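Local coordinates for dipeptide transport protein DPPA (Bacillus subtilis, PDB 1HI9) that hydrolyses N-terminal residues from peptides that contain D-amino acids, as a two-zinc aminopeptidase whose ten subunits enclose the active sites in a central chamber, at residues S6-G11 against G102-A107; G142-P147 against D253-Y258. All blocks are in the same frame, centred on the assembly; numbering follows the deposited sequence.

Contact 1 (S6-G11 against G102-A107); sequences SVDMEG and GYHARA. With ZN (zinc ion), chain F; ZN (zinc ion), chain G.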
loop_
_atom_site.group_PDB
_atom_site.type_symbol
_atom_site.label_atom_id
_atom_site.label_comp_id
_atom_site.label_asym_id
_atom_site.label_seq_id
_atom_site.Cartn_x
_atom_site.Cartn_y
_atom_site.Cartn_z
ATOM N N SER A 6 39.448 4.077 0.698
ATOM C CA SER A 6 38.193 4.255 -0.011
ATOM C C SER A 6 37.526 2.899 0.087
ATOM O O SER A 6 38.066 1.904 -0.400
ATOM C CB SER A 6 38.432 4.610 -1.473
ATOM O OG SER A 6 37.205 4.667 -2.179
ATOM N N VAL A 7 36.359 2.851 0.725
ATOM C CA VAL A 7 35.661 1.585 0.886
ATOM C C VAL A 7 34.327 1.499 0.151
ATOM O O VAL A 7 33.395 2.248 0.444
ATOM C CB VAL A 7 35.395 1.273 2.379
ATOM C CG1 VAL A 7 34.945 -0.175 2.531
ATOM C CG2 VAL A 7 36.647 1.537 3.202
ATOM N N ASP A 8 34.251 0.571 -0.802
ATOM C CA ASP A 8 33.036 0.328 -1.567
ATOM C C ASP A 8 32.394 -0.920 -0.953
ATOM O O ASP A 8 32.944 -1.501 -0.012
ATOM C CB ASP A 8 33.378 0.077 -3.039
ATOM C CG ASP A 8 32.286 0.541 -3.980
ATOM O OD1 ASP A 8 31.196 0.912 -3.505
ATOM O OD2 ASP A 8 32.516 0.533 -5.204
ATOM N N MET A 9 31.251 -1.346 -1.482
ATOM C CA MET A 9 30.562 -2.519 -0.925
ATOM C C MET A 9 30.486 -3.785 -1.768
ATOM O O MET A 9 30.612 -4.882 -1.233
ATOM C CB MET A 9 29.128 -2.154 -0.550
ATOM C CG MET A 9 28.885 -2.038 0.931
ATOM S SD MET A 9 27.153 -1.904 1.292
ATOM C CE MET A 9 26.937 -3.240 2.416
ATOM N N GLU A 10 30.243 -3.641 -3.069
ATOM C CA GLU A 10 30.090 -4.799 -3.940
ATOM C C GLU A 10 31.223 -5.810 -3.857
ATOM O O GLU A 10 31.006 -7.011 -4.018
ATOM C CB GLU A 10 29.908 -4.363 -5.392
ATOM C CG GLU A 10 28.591 -3.660 -5.676
ATOM C CD GLU A 10 28.604 -2.192 -5.287
ATOM O OE1 GLU A 10 29.635 -1.725 -4.764
ATOM O OE2 GLU A 10 27.584 -1.505 -5.511
ATOM N N GLY A 11 32.427 -5.322 -3.606
ATOM C CA GLY A 11 33.568 -6.203 -3.516
ATOM C C GLY A 11 33.838 -6.738 -2.124
ATOM O O GLY A 11 34.765 -7.517 -1.936
ATOM N N GLY A 102 36.877 -3.388 -0.914
ATOM C CA GLY A 102 35.558 -3.756 -1.379
ATOM C C GLY A 102 35.253 -3.291 -2.785
ATOM O O GLY A 102 34.097 -3.021 -3.122
ATOM N N TYR A 103 36.289 -3.184 -3.613
ATOM C CA TYR A 103 36.087 -2.761 -4.986
ATOM C C TYR A 103 35.581 -3.885 -5.880
ATOM O O TYR A 103 35.652 -5.070 -5.541
ATOM C CB TYR A 103 37.374 -2.157 -5.543
ATOM C CG TYR A 103 37.483 -0.668 -5.270
ATOM C CD1 TYR A 103 37.268 -0.155 -3.992
ATOM C CD2 TYR A 103 37.776 0.224 -6.289
ATOM C CE1 TYR A 103 37.337 1.218 -3.743
ATOM C CE2 TYR A 103 37.850 1.595 -6.051
ATOM C CZ TYR A 103 37.628 2.085 -4.784
ATOM O OH TYR A 103 37.681 3.439 -4.574
ATOM N N HIS A 104 35.060 -3.487 -7.032
ATOM C CA HIS A 104 34.493 -4.425 -7.997
ATOM C C HIS A 104 34.972 -4.099 -9.396
ATOM O O HIS A 104 35.574 -3.063 -9.619
ATOM C CB HIS A 104 32.960 -4.337 -7.946
ATOM C CG HIS A 104 32.447 -2.938 -8.091
ATOM N ND1 HIS A 104 32.383 -2.287 -9.304
ATOM C CD2 HIS A 104 32.026 -2.044 -7.164
ATOM C CE1 HIS A 104 31.943 -1.055 -9.123
ATOM N NE2 HIS A 104 31.719 -0.884 -7.832
ATOM N N ALA A 105 34.676 -4.998 -10.330
ATOM C CA ALA A 105 35.064 -4.835 -11.717
ATOM C C ALA A 105 34.280 -3.708 -12.376
ATOM O O ALA A 105 33.143 -3.396 -11.971
ATOM C CB ALA A 105 34.833 -6.126 -12.458
ATOM N N ARG A 106 34.891 -3.099 -13.392
ATOM C CA ARG A 106 34.251 -2.004 -14.130
ATOM C C ARG A 106 33.125 -2.567 -14.994
ATOM O O ARG A 106 33.069 -3.769 -15.254
ATOM C CB ARG A 106 35.286 -1.258 -14.994
ATOM C CG ARG A 106 36.019 -2.100 -16.065
ATOM C CD ARG A 106 37.111 -1.275 -16.751
ATOM N NE ARG A 106 37.979 -2.045 -17.651
ATOM C CZ ARG A 106 37.728 -2.279 -18.936
ATOM N NH1 ARG A 106 36.626 -1.808 -19.509
ATOM N NH2 ARG A 106 38.592 -2.987 -19.645
ATOM N N ALA A 107 32.227 -1.696 -15.427
ATOM C CA ALA A 107 31.082 -2.089 -16.247
ATOM C C ALA A 107 31.455 -2.839 -17.521
ATOM O O ALA A 107 32.545 -2.661 -18.062
ATOM C CB ALA A 107 30.271 -0.852 -16.610
HETATM ZN ZN ZN F . 31.542 0.798 -6.949
HETATM ZN ZN ZN G . 29.313 0.544 -4.745
HETATM O O HOH W 1 37.219 -6.237 -0.295
HETATM O O HOH W 2 29.729 1.858 -6.888
#
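Asp-8 and His-104 meet at a zinc ion between the ends of neighbouring parallel strands 2-7 and 97-103. Asp-8 CB lies 3.2 Å from Gly-102 O. Its CG sits equally far from both zincs. Asp-8 OD2 binds the chain F zinc at 2.0 Å. Asp-8 OD1 binds the chain G zinc at 2.3 Å and accepts a weak hydrogen bond from Met-9 N.

His-104 NE2 binds the chain F zinc at 1.9 Å, with its ring plane 51° from the Asp-8 carboxylate. ND1 donates to Ala-105 O in a nearly straight bond (177°), which fixes the ring's rotation. Glu-10 runs alongside His-104, bends at chi2 (81°) and brings OE1 to the chain G zinc, with OE2 a longer second ligand. Glu-133 completes the chain F site and His-60 the chain G site, and water 2 bridges both. His-115, the nucleophile, lies beside His-104.

In the backbone, Gly-11 N donates to Gly-102 O at 2.9 Å. Ser-6 OG lies in the Tyr-103 ring plane and hydrogen-bonds Tyr-103 OH at 2.7 Å. A carboxylate and a water shared by two zincs make a co-catalytic site, as in other two-zinc aminopeptidases; the metals would probably polarise a bound substrate or water.

Contact 2 (G142-P147 against D253-Y258); sequences GYYDVP and DMLEAY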
loop_
_atom_site.group_PDB
_atom_site.type_symbol
_atom_site.label_atom_id
_atom_site.label_comp_id
_atom_site.label_asym_id
_atom_site.label_seq_id
_atom_site.Cartn_x
_atom_site.Cartn_y
_atom_site.Cartn_z
ATOM N N GLY A 142 46.648 9.851 -8.414
ATOM C CA GLY A 142 47.854 10.217 -9.132
ATOM C C GLY A 142 48.055 11.718 -9.203
ATOM O O GLY A 142 49.179 12.207 -9.111
ATOM N N TYR A 143 46.960 12.450 -9.367
ATOM C CA TYR A 143 47.012 13.901 -9.436
ATOM C C TYR A 143 47.708 14.460 -8.205
ATOM O O TYR A 143 48.376 15.483 -8.282
ATOM C CB TYR A 143 45.603 14.477 -9.511
ATOM C CG TYR A 143 45.576 15.983 -9.601
ATOM C CD1 TYR A 143 45.745 16.629 -10.820
ATOM C CD2 TYR A 143 45.415 16.763 -8.447
ATOM C CE1 TYR A 143 45.757 18.025 -10.897
ATOM C CE2 TYR A 143 45.427 18.159 -8.507
ATOM C CZ TYR A 143 45.598 18.784 -9.743
ATOM O OH TYR A 143 45.597 20.164 -9.821
ATOM N N TYR A 144 47.537 13.794 -7.067
ATOM C CA TYR A 144 48.157 14.240 -5.826
ATOM C C TYR A 144 49.453 13.496 -5.554
ATOM O O TYR A 144 50.011 13.597 -4.466
ATOM C CB TYR A 144 47.204 14.046 -4.643
ATOM C CG TYR A 144 45.970 14.931 -4.689
ATOM C CD1 TYR A 144 44.742 14.434 -5.145
ATOM C CD2 TYR A 144 46.030 16.263 -4.274
ATOM C CE1 TYR A 144 43.605 15.241 -5.185
ATOM C CE2 TYR A 144 44.899 17.079 -4.310
ATOM C CZ TYR A 144 43.692 16.559 -4.764
ATOM O OH TYR A 144 42.581 17.362 -4.792
ATOM N N ASP A 145 49.929 12.756 -6.551
ATOM C CA ASP A 145 51.158 11.984 -6.423
ATOM C C ASP A 145 51.081 10.948 -5.325
ATOM O O ASP A 145 52.078 10.645 -4.671
ATOM C CB ASP A 145 52.351 12.903 -6.175
ATOM C CG ASP A 145 52.904 13.465 -7.453
ATOM O OD1 ASP A 145 53.444 12.666 -8.253
ATOM O OD2 ASP A 145 52.788 14.697 -7.664
ATOM N N VAL A 146 49.886 10.409 -5.123
ATOM C CA VAL A 146 49.694 9.391 -4.112
ATOM C C VAL A 146 49.489 8.074 -4.824
ATOM O O VAL A 146 48.664 7.963 -5.722
ATOM C CB VAL A 146 48.483 9.690 -3.230
ATOM C CG1 VAL A 146 48.287 8.566 -2.238
ATOM C CG2 VAL A 146 48.687 11.014 -2.509
ATOM N N PRO A 147 50.270 7.061 -4.450
ATOM C CA PRO A 147 50.168 5.736 -5.065
ATOM C C PRO A 147 49.112 4.838 -4.417
ATOM O O PRO A 147 48.867 4.909 -3.213
ATOM C CB PRO A 147 51.572 5.178 -4.887
ATOM C CG PRO A 147 51.959 5.735 -3.532
ATOM C CD PRO A 147 51.481 7.168 -3.612
ATOM N N ASP A 253 41.990 19.538 -16.006
ATOM C CA ASP A 253 42.816 18.634 -15.215
ATOM C C ASP A 253 41.990 17.436 -14.754
ATOM O O ASP A 253 40.778 17.382 -14.972
ATOM C CB ASP A 253 43.385 19.350 -14.000
ATOM C CG ASP A 253 42.356 20.202 -13.305
ATOM O OD1 ASP A 253 42.145 21.355 -13.730
ATOM O OD2 ASP A 253 41.736 19.717 -12.344
ATOM N N MET A 254 42.646 16.474 -14.110
ATOM C CA MET A 254 41.954 15.276 -13.647
ATOM C C MET A 254 40.829 15.607 -12.664
ATOM O O MET A 254 39.784 14.961 -12.670
ATOM C CB MET A 254 42.949 14.312 -12.998
ATOM C CG MET A 254 42.404 12.907 -12.753
ATOM S SD MET A 254 41.779 12.115 -14.252
ATOM C CE MET A 254 40.270 11.334 -13.584
ATOM N N LEU A 255 41.041 16.617 -11.825
ATOM C CA LEU A 255 40.025 16.991 -10.864
ATOM C C LEU A 255 38.736 17.469 -11.540
ATOM O O LEU A 255 37.636 17.121 -11.102
ATOM C CB LEU A 255 40.548 18.063 -9.911
ATOM C CG LEU A 255 41.781 17.687 -9.085
ATOM C CD1 LEU A 255 41.933 18.687 -7.955
ATOM C CD2 LEU A 255 41.657 16.279 -8.504
ATOM N N GLU A 256 38.862 18.262 -12.601
ATOM C CA GLU A 256 37.683 18.745 -13.304
ATOM C C GLU A 256 37.040 17.578 -14.052
ATOM O O GLU A 256 35.810 17.492 -14.184
ATOM C CB GLU A 256 38.047 19.852 -14.300
ATOM C CG GLU A 256 36.866 20.739 -14.659
ATOM C CD GLU A 256 37.103 21.597 -15.894
ATOM O OE1 GLU A 256 36.455 22.668 -16.006
ATOM O OE2 GLU A 256 37.920 21.200 -16.759
ATOM N N ALA A 257 37.879 16.669 -14.531
ATOM C CA ALA A 257 37.397 15.508 -15.267
ATOM C C ALA A 257 36.569 14.627 -14.339
ATOM O O ALA A 257 35.548 14.076 -14.748
ATOM C CB ALA A 257 38.577 14.709 -15.828
ATOM N N TYR A 258 37.003 14.518 -13.087
ATOM C CA TYR A 258 36.293 13.692 -12.128
ATOM C C TYR A 258 34.918 14.271 -11.852
ATOM O O TYR A 258 33.906 13.567 -11.915
ATOM C CB TYR A 258 37.082 13.576 -10.819
ATOM C CG TYR A 258 36.579 12.463 -9.924
ATOM C CD1 TYR A 258 36.904 11.136 -10.180
ATOM C CD2 TYR A 258 35.745 12.737 -8.850
ATOM C CE1 TYR A 258 36.407 10.102 -9.387
ATOM C CE2 TYR A 258 35.241 11.715 -8.050
ATOM C CZ TYR A 258 35.578 10.399 -8.327
ATOM O OH TYR A 258 35.078 9.389 -7.540
#
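The end of helix 133-143 comes beside the first turn of helix 254-268, with the CA atoms of Tyr-143 and Met-254 6.7 Å apart. Tyr-143 reaches over to the second helix. Its CG is anti to the backbone N (chi1 -179°), which carries the ring out to the other helix. Leu-255 lies over one face of that ring in a CH-pi contact. Leu-255 CG is 3.9 Å from the centroid of the Tyr-143 ring, 17° off the normal and offset toward the rim. The two side chains cross at about a right angle. Leu-255 CD1 also approaches Tyr-143 CE2, at 3.6 Å.

Both helix ends are capped here. Helix 133-143 stops in a Schellman motif, with Asp-145, of positive phi, as its C-prime residue. Helix 254-268 starts from Asp-253 at the N-cap, whose OD2 accepts from Glu-256 N at 3.2 Å. The donor comes from above the carboxylate plane.

Tyr-144 meets the same leucine with the far part of its ring. Its OH is 3.5 Å from Leu-255 CD1, and its CE1 is 4.0 Å from Leu-255 CD2. Tyr-143 CD2 lies over the centre of one face of the Tyr-144 ring. Tyr-143 CD1 packs on Met-254 CB, and Tyr-143 CE1 on Asp-253 CB. Met-254 also touches Leu-136 and Tyr-139, and Leu-255 touches Val-140, all earlier on helix 133-143.

Overall arrangement
Contact 1 is fully buried and near the centre of the chain, at the ends of central strands of the mixed sheet. Contact 2 lies at the surface, about 14 Å from that centre, between two helix ends. Their centres are 19 Å apart and they do not touch. Helix 133-143 relates them: its first residue, Glu-133, is a zinc ligand, and its last turn enters contact 2. Asn-137, in the same helix, hydrogen-bonds both Tyr-103 of contact 1 and Tyr-258 in segment 253-258. Metal bonds and polar groups make contact 1. Across contact 2 there is no hydrogen bond, and apolar and aromatic side chains carry it.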